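Local coordinates for putative molybdenum cofactor biosynthesis protein (Corynebacterium diphtheriae, PDB 2G2C) that probably takes part in molybdenum cofactor biosynthesis, through a domain likely to bind molybdopterin, at residues E100-E103 / Q104-L107; T147-W150 / A151-P155. All blocks are in the same frame, centred on the assembly; numbering follows the deposited sequence. Where two conformers were deposited one is given.

Contact 1: E100-E103 / Q104-L107; sequences EGLE and QQIL
Residues Glu100-Glu103 and Gln104-Leu107 join as successive turns of the helix 100-109, each backbone N-H of the second turn reaching the carbonyl four residues earlier. Three of these i-to-i+4 bonds match closely, and Gln104 N to Glu100 O is 2.9 Å; the last, Leu107 N to Glu103 O, is longer at 3.2 Å. Against this backbone lie the aliphatic stems of the side chains. Gln104 runs back over the carbonyl of Glu100, its CG 3.1 Å from Glu100 O, because CG is anti to its own carbonyl carbon (chi1 -68°) and the chain stays extended beyond it. Its NE2 ends near Glu100 CB, a loose approach that suits a long polar residue on an exposed flank. Gln105 takes the same first torsion, which brings its CG to 3.3 Å from Gly101 O. In Ile106 the CG1 branch, anti to the carbonyl carbon (chi1 -72°), lies 3.3 Å from Leu102 O, and CD1 stays close to that same oxygen. Leu102 and Ile106 carry the apolar side, packing on helix 143-153, as suits branched aliphatic residues. The carboxylate of Glu103 finds its partners outside the helix: OE2 forms a salt bridge with Arg98 NE and accepts a hydrogen bond from Val124 N, tying the helix to strands 97-98 and 124-126. The chemistry is that of an amphipathic surface helix: main-chain bonds hold the turns together, and the carboxylate of Glu103, paired with Arg98, is likely to be stabilised in its charged form.

Contact 2: T147-W150 / A151-P155; sequences TDTW and AVISP
Thr149 O is gripped by two backbone N-H groups of the following turn: Ile153 N donates a nearly straight bond of 3.0 Å to Thr149 O (163° at the hydrogen), whereas Val152 N reaches it only weakly. Val152 N is itself shared, for it also makes a weak bond of 3.4 Å to Asp148 O. Before and after this slack point the bonds are firmer, with Ala151 N to Thr147 O at 2.9 Å and Ser154 N to Trp150 O at 2.8 Å. Ile153 CG1 and Thr149 CG2 lie next to each other, 4.1 Å apart, and both side chains pack on strand 135-139. Thr149 turns CG2 anti to its backbone N, leaving OG1 beside that N, where it bonds to Gly145 O one turn earlier, a way for a buried threonine to satisfy its hydroxyl. The helix 143-153 thus lies against the mixed sheet of this alpha/beta domain, presenting apolar branches to strand 135-139, where the parallel part of the sheet meets the antiparallel part. On another flank Trp150 carries its indole toward helix 26-34 with CG anti to N (chi1 -168°), and Ser154 CB settles over one face in a CH-pi contact, 3.9 Å from the centroid of the five-membered ring and 27° off its normal. Ser154 CB is also 3.2 Å from Trp150 O; the side chain is short, and its OG stays beside the indole, 3.6 Å from Trp150 NE1. Tyr43 meets the same indole at a steep angle, and Leu33 and Met34 of helix 26-34 also touch it.

Overall arrangement
Contact 1 lies at the surface and contact 2 is partly buried, yet the two helices touch directly. Helix 100-109 covers helix 143-153, which in turn rests on strand 135-139, giving a layered order from solvent to sheet. Between the helices the meeting is largely apolar: Ile106 CG1 comes to 3.6 Å from Val152 CB, and Ile106 CG2 packs against Thr149. The difference in chemistry follows this order. Contact 1 is rich in glutamate and glutamine, with Leu102 and Ile106 facing inward, whereas contact 2 brings a threonine, an isoleucine and an indole to neighbours on more than one side. Both owe their local cohesion to main-chain helical bonds.

Contact 1: E100-E103 / Q104-L107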
ATOM      1  N   GLU A 100      12.217   0.707  -6.941  1.00 16.94           N
ATOM      2  CA  GLU A 100      12.468  -0.716  -7.239  1.00 17.98           C
ATOM      3  C   GLU A 100      13.450  -1.376  -6.278  1.00 17.48           C
ATOM      4  O   GLU A 100      13.332  -2.575  -6.025  1.00 17.11           O
ATOM      5  CB  GLU A 100      12.895  -0.910  -8.697  1.00 19.42           C
ATOM      6  CG  GLU A 100      11.767  -0.480  -9.598  1.00 22.71           C
ATOM      7  CD  GLU A 100      12.016  -0.729 -11.042  1.00 34.14           C
ATOM      8  OE1 GLU A 100      12.461  -1.857 -11.397  1.00 28.86           O
ATOM      9  OE2 GLU A 100      11.725   0.223 -11.809  1.00 29.97           O
ATOM     10  N   GLY A 101      14.364  -0.575  -5.718  1.00 17.16           N
ATOM     11  CA  GLY A 101      15.295  -1.025  -4.662  1.00 15.94           C
ATOM     12  C   GLY A 101      14.494  -1.533  -3.468  1.00 15.56           C
ATOM     13  O   GLY A 101      14.803  -2.566  -2.894  1.00 15.97           O
ATOM     14  N   LEU A 102      13.463  -0.788  -3.057  1.00 13.78           N
ATOM     15  CA  LEU A 102      12.656  -1.234  -1.922  1.00 13.93           C
ATOM     16  C   LEU A 102      11.903  -2.536  -2.251  1.00 13.78           C
ATOM     17  O   LEU A 102      11.839  -3.456  -1.417  1.00 13.45           O
ATOM     18  CB  LEU A 102      11.687  -0.138  -1.481  1.00 13.20           C
ATOM     19  CG  LEU A 102      12.322   1.163  -0.942  1.00 13.46           C
ATOM     20  CD1 LEU A 102      11.269   2.231  -0.534  1.00 14.93           C
ATOM     21  CD2 LEU A 102      13.259   0.882   0.201  1.00 15.40           C
ATOM     22  N   GLU A 103      11.312  -2.623  -3.452  1.00 13.56           N
ATOM     23  CA  GLU A 103      10.721  -3.878  -3.890  1.00 14.08           C
ATOM     24  C   GLU A 103      11.705  -5.035  -3.787  1.00 14.42           C
ATOM     25  O   GLU A 103      11.359  -6.133  -3.371  1.00 13.63           O
ATOM     26  CB  GLU A 103      10.266  -3.789  -5.361  1.00 13.34           C
ATOM     27  CG  GLU A 103       9.250  -2.657  -5.539  1.00 13.07           C
ATOM     28  CD  GLU A 103       8.864  -2.380  -6.967  1.00 16.10           C
ATOM     29  OE1 GLU A 103       9.224  -3.189  -7.853  1.00 17.53           O
ATOM     30  OE2 GLU A 103       8.194  -1.337  -7.182  1.00 14.80           O
ATOM     31  N   GLN A 104      12.916  -4.789  -4.254  1.00 14.35           N
ATOM     32  CA  GLN A 104      13.956  -5.807  -4.241  1.00 15.07           C
ATOM     33  C   GLN A 104      14.323  -6.201  -2.812  1.00 14.24           C
ATOM     34  O   GLN A 104      14.520  -7.407  -2.538  1.00 14.99           O
ATOM     35  CB  GLN A 104      15.172  -5.325  -5.051  1.00 15.95           C
ATOM     36  CG  GLN A 104      14.809  -5.253  -6.534  1.00 18.75           C
ATOM     37  CD  GLN A 104      15.911  -4.658  -7.353  1.00 23.94           C
ATOM     38  OE1 GLN A 104      17.082  -4.717  -6.958  1.00 24.69           O
ATOM     39  NE2 GLN A 104      15.558  -4.107  -8.523  1.00 27.50           N
ATOM     40  N   GLN A 105      14.404  -5.220  -1.904  1.00 14.24           N
ATOM     41  CA  GLN A 105      14.740  -5.498  -0.500  0.50 13.90           C
ATOM     42  C   GLN A 105      13.642  -6.318   0.170  1.00 14.49           C
ATOM     43  O   GLN A 105      13.922  -7.182   0.985  1.00 15.12           O
ATOM     44  CB  GLN A 105      14.969  -4.199   0.285  0.50 14.69           C
ATOM     45  CG  GLN A 105      16.255  -3.497  -0.068  0.50 16.95           C
ATOM     46  CD  GLN A 105      16.676  -2.451   0.953  0.50 10.19           C
ATOM     47  OE1 GLN A 105      17.875  -2.312   1.270  0.50 20.97           O
ATOM     48  NE2 GLN A 105      15.700  -1.697   1.476  0.50 19.58           N
ATOM     49  N   ILE A 106      12.387  -6.038  -0.198  1.00 14.64           N
ATOM     50  CA  ILE A 106      11.271  -6.779   0.388  1.00 14.91           C
ATOM     51  C   ILE A 106      11.408  -8.255   0.022  1.00 16.06           C
ATOM     52  O   ILE A 106      11.181  -9.150   0.861  1.00 16.69           O
ATOM     53  CB  ILE A 106       9.909  -6.221  -0.081  1.00 15.05           C
ATOM     54  CG1 ILE A 106       9.640  -4.883   0.567  1.00 14.01           C
ATOM     55  CG2 ILE A 106       8.791  -7.241   0.171  1.00 16.26           C
ATOM     56  CD1 ILE A 106       8.550  -4.070  -0.167  1.00 12.85           C
ATOM     57  N   LEU A 107      11.822  -8.495  -1.218  1.00 17.21           N
ATOM     58  CA  LEU A 107      12.041  -9.842  -1.679  1.00 18.50           C
ATOM     59  C   LEU A 107      13.290 -10.485  -1.035  1.00 18.48           C
ATOM     60  O   LEU A 107      13.250 -11.652  -0.615  1.00 21.33           O
ATOM     61  CB  LEU A 107      12.144  -9.806  -3.193  1.00 19.36           C
ATOM     62  CG  LEU A 107      11.871 -11.148  -3.835  1.00 22.62           C
ATOM     63  CD1 LEU A 107      10.618 -11.857  -3.261  1.00 24.20           C
ATOM     64  CD2 LEU A 107      11.725 -10.852  -5.287  1.00 23.22           C
TER

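Contact 2: T147-W150 / A151-P155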
ATOM      1  N   THR A 147       3.991  -8.304   7.045  1.00 12.07           N
ATOM      2  CA  THR A 147       5.043  -7.977   8.029  1.00 13.08           C
ATOM      3  C   THR A 147       6.428  -7.848   7.385  1.00 12.94           C
ATOM      4  O   THR A 147       7.253  -7.026   7.816  1.00 13.51           O
ATOM      5  CB  THR A 147       5.094  -8.987   9.204  1.00 13.22           C
ATOM      6  OG1 THR A 147       5.477 -10.276   8.730  1.00 13.75           O
ATOM      7  CG2 THR A 147       3.726  -9.058   9.890  1.00 13.62           C
ATOM      8  N   ASP A 148       6.690  -8.645   6.353  1.00 14.29           N
ATOM      9  CA  ASP A 148       7.943  -8.538   5.598  1.00 14.86           C
ATOM     10  C   ASP A 148       8.004  -7.220   4.798  1.00 14.48           C
ATOM     11  O   ASP A 148       9.054  -6.553   4.740  1.00 16.26           O
ATOM     12  CB  ASP A 148       8.125  -9.731   4.670  1.00 16.75           C
ATOM     13  CG  ASP A 148       8.571 -10.988   5.405  1.00 18.72           C
ATOM     14  OD1 ASP A 148       9.095 -10.909   6.545  1.00 22.80           O
ATOM     15  OD2 ASP A 148       8.369 -12.077   4.828  1.00 23.02           O
ATOM     16  N   THR A 149       6.880  -6.841   4.203  1.00 13.18           N
ATOM     17  CA  THR A 149       6.850  -5.562   3.486  1.00 13.28           C
ATOM     18  C   THR A 149       7.112  -4.429   4.463  1.00 13.63           C
ATOM     19  O   THR A 149       7.930  -3.541   4.211  1.00 13.67           O
ATOM     20  CB  THR A 149       5.482  -5.376   2.788  1.00 12.61           C
ATOM     21  OG1 THR A 149       5.408  -6.333   1.722  1.00 14.41           O
ATOM     22  CG2 THR A 149       5.315  -3.966   2.273  1.00 14.34           C
ATOM     23  N   TRP A 150       6.416  -4.475   5.607  1.00 11.90           N
ATOM     24  CA  TRP A 150       6.534  -3.437   6.612  1.00 12.87           C
ATOM     25  C   TRP A 150       7.966  -3.331   7.144  1.00 12.80           C
ATOM     26  O   TRP A 150       8.478  -2.234   7.380  1.00 12.78           O
ATOM     27  CB  TRP A 150       5.558  -3.707   7.772  1.00 13.24           C
ATOM     28  CG  TRP A 150       5.478  -2.529   8.624  1.00 12.62           C
ATOM     29  CD1 TRP A 150       6.131  -2.320   9.825  1.00 14.52           C
ATOM     30  CD2 TRP A 150       4.725  -1.340   8.362  1.00 13.62           C
ATOM     31  NE1 TRP A 150       5.793  -1.105  10.318  1.00 15.58           N
ATOM     32  CE2 TRP A 150       4.944  -0.471   9.447  1.00 14.20           C
ATOM     33  CE3 TRP A 150       3.885  -0.931   7.311  1.00 15.93           C
ATOM     34  CZ2 TRP A 150       4.356   0.802   9.524  1.00 15.11           C
ATOM     35  CZ3 TRP A 150       3.274   0.333   7.385  1.00 17.01           C
ATOM     36  CH2 TRP A 150       3.524   1.183   8.486  1.00 16.24           C
ATOM     37  N   ALA A 151       8.622  -4.475   7.349  1.00 12.56           N
ATOM     38  CA  ALA A 151       9.994  -4.467   7.862  1.00 12.76           C
ATOM     39  C   ALA A 151      10.941  -3.687   6.989  1.00 12.93           C
ATOM     40  O   ALA A 151      11.916  -3.104   7.473  1.00 13.22           O
ATOM     41  CB  ALA A 151      10.509  -5.906   8.030  1.00 12.53           C
ATOM     42  N   VAL A 152      10.689  -3.711   5.684  1.00 12.63           N
ATOM     43  CA  VAL A 152      11.543  -2.949   4.764  1.00 14.66           C
ATOM     44  C   VAL A 152      11.121  -1.485   4.656  1.00 14.60           C
ATOM     45  O   VAL A 152      11.963  -0.568   4.629  1.00 16.06           O
ATOM     46  CB  VAL A 152      11.569  -3.607   3.386  1.00 14.44           C
ATOM     47  CG1 VAL A 152      12.247  -2.671   2.342  1.00 16.00           C
ATOM     48  CG2 VAL A 152      12.265  -4.996   3.477  1.00 14.66           C
ATOM     49  N   ILE A 153       9.816  -1.252   4.557  1.00 14.70           N
ATOM     50  CA  ILE A 153       9.339   0.126   4.337  1.00 14.71           C
ATOM     51  C   ILE A 153       9.469   0.988   5.571  1.00 14.05           C
ATOM     52  O   ILE A 153       9.848   2.154   5.494  1.00 14.67           O
ATOM     53  CB  ILE A 153       7.842   0.109   3.896  1.00 15.37           C
ATOM     54  CG1 ILE A 153       7.730  -0.635   2.560  1.00 16.40           C
ATOM     55  CG2 ILE A 153       7.215   1.557   3.863  1.00 17.70           C
ATOM     56  CD1 ILE A 153       8.413   0.027   1.403  1.00 17.38           C
ATOM     57  N   SER A 154       9.117   0.437   6.738  1.00 13.75           N
ATOM     58  CA  SER A 154       9.060   1.263   7.961  1.00 14.84           C
ATOM     59  C   SER A 154      10.318   2.091   8.205  1.00 15.40           C
ATOM     60  O   SER A 154      10.234   3.303   8.454  1.00 16.26           O
ATOM     61  CB  SER A 154       8.783   0.368   9.181  1.00 14.77           C
ATOM     62  OG  SER A 154       8.628   1.179  10.323  1.00 17.51           O
ATOM     63  N   PRO A 155      11.501   1.442   8.154  1.00 16.30           N
ATOM     64  CA  PRO A 155      12.686   2.227   8.482  1.00 17.42           C
ATOM     65  C   PRO A 155      12.985   3.347   7.480  1.00 17.39           C
ATOM     66  O   PRO A 155      13.712   4.277   7.821  1.00 18.43           O
ATOM     67  CB  PRO A 155      13.828   1.183   8.458  1.00 17.50           C
ATOM     68  CG  PRO A 155      13.121  -0.143   8.557  1.00 19.92           C
ATOM     69  CD  PRO A 155      11.824   0.029   7.883  1.00 17.93           C
TER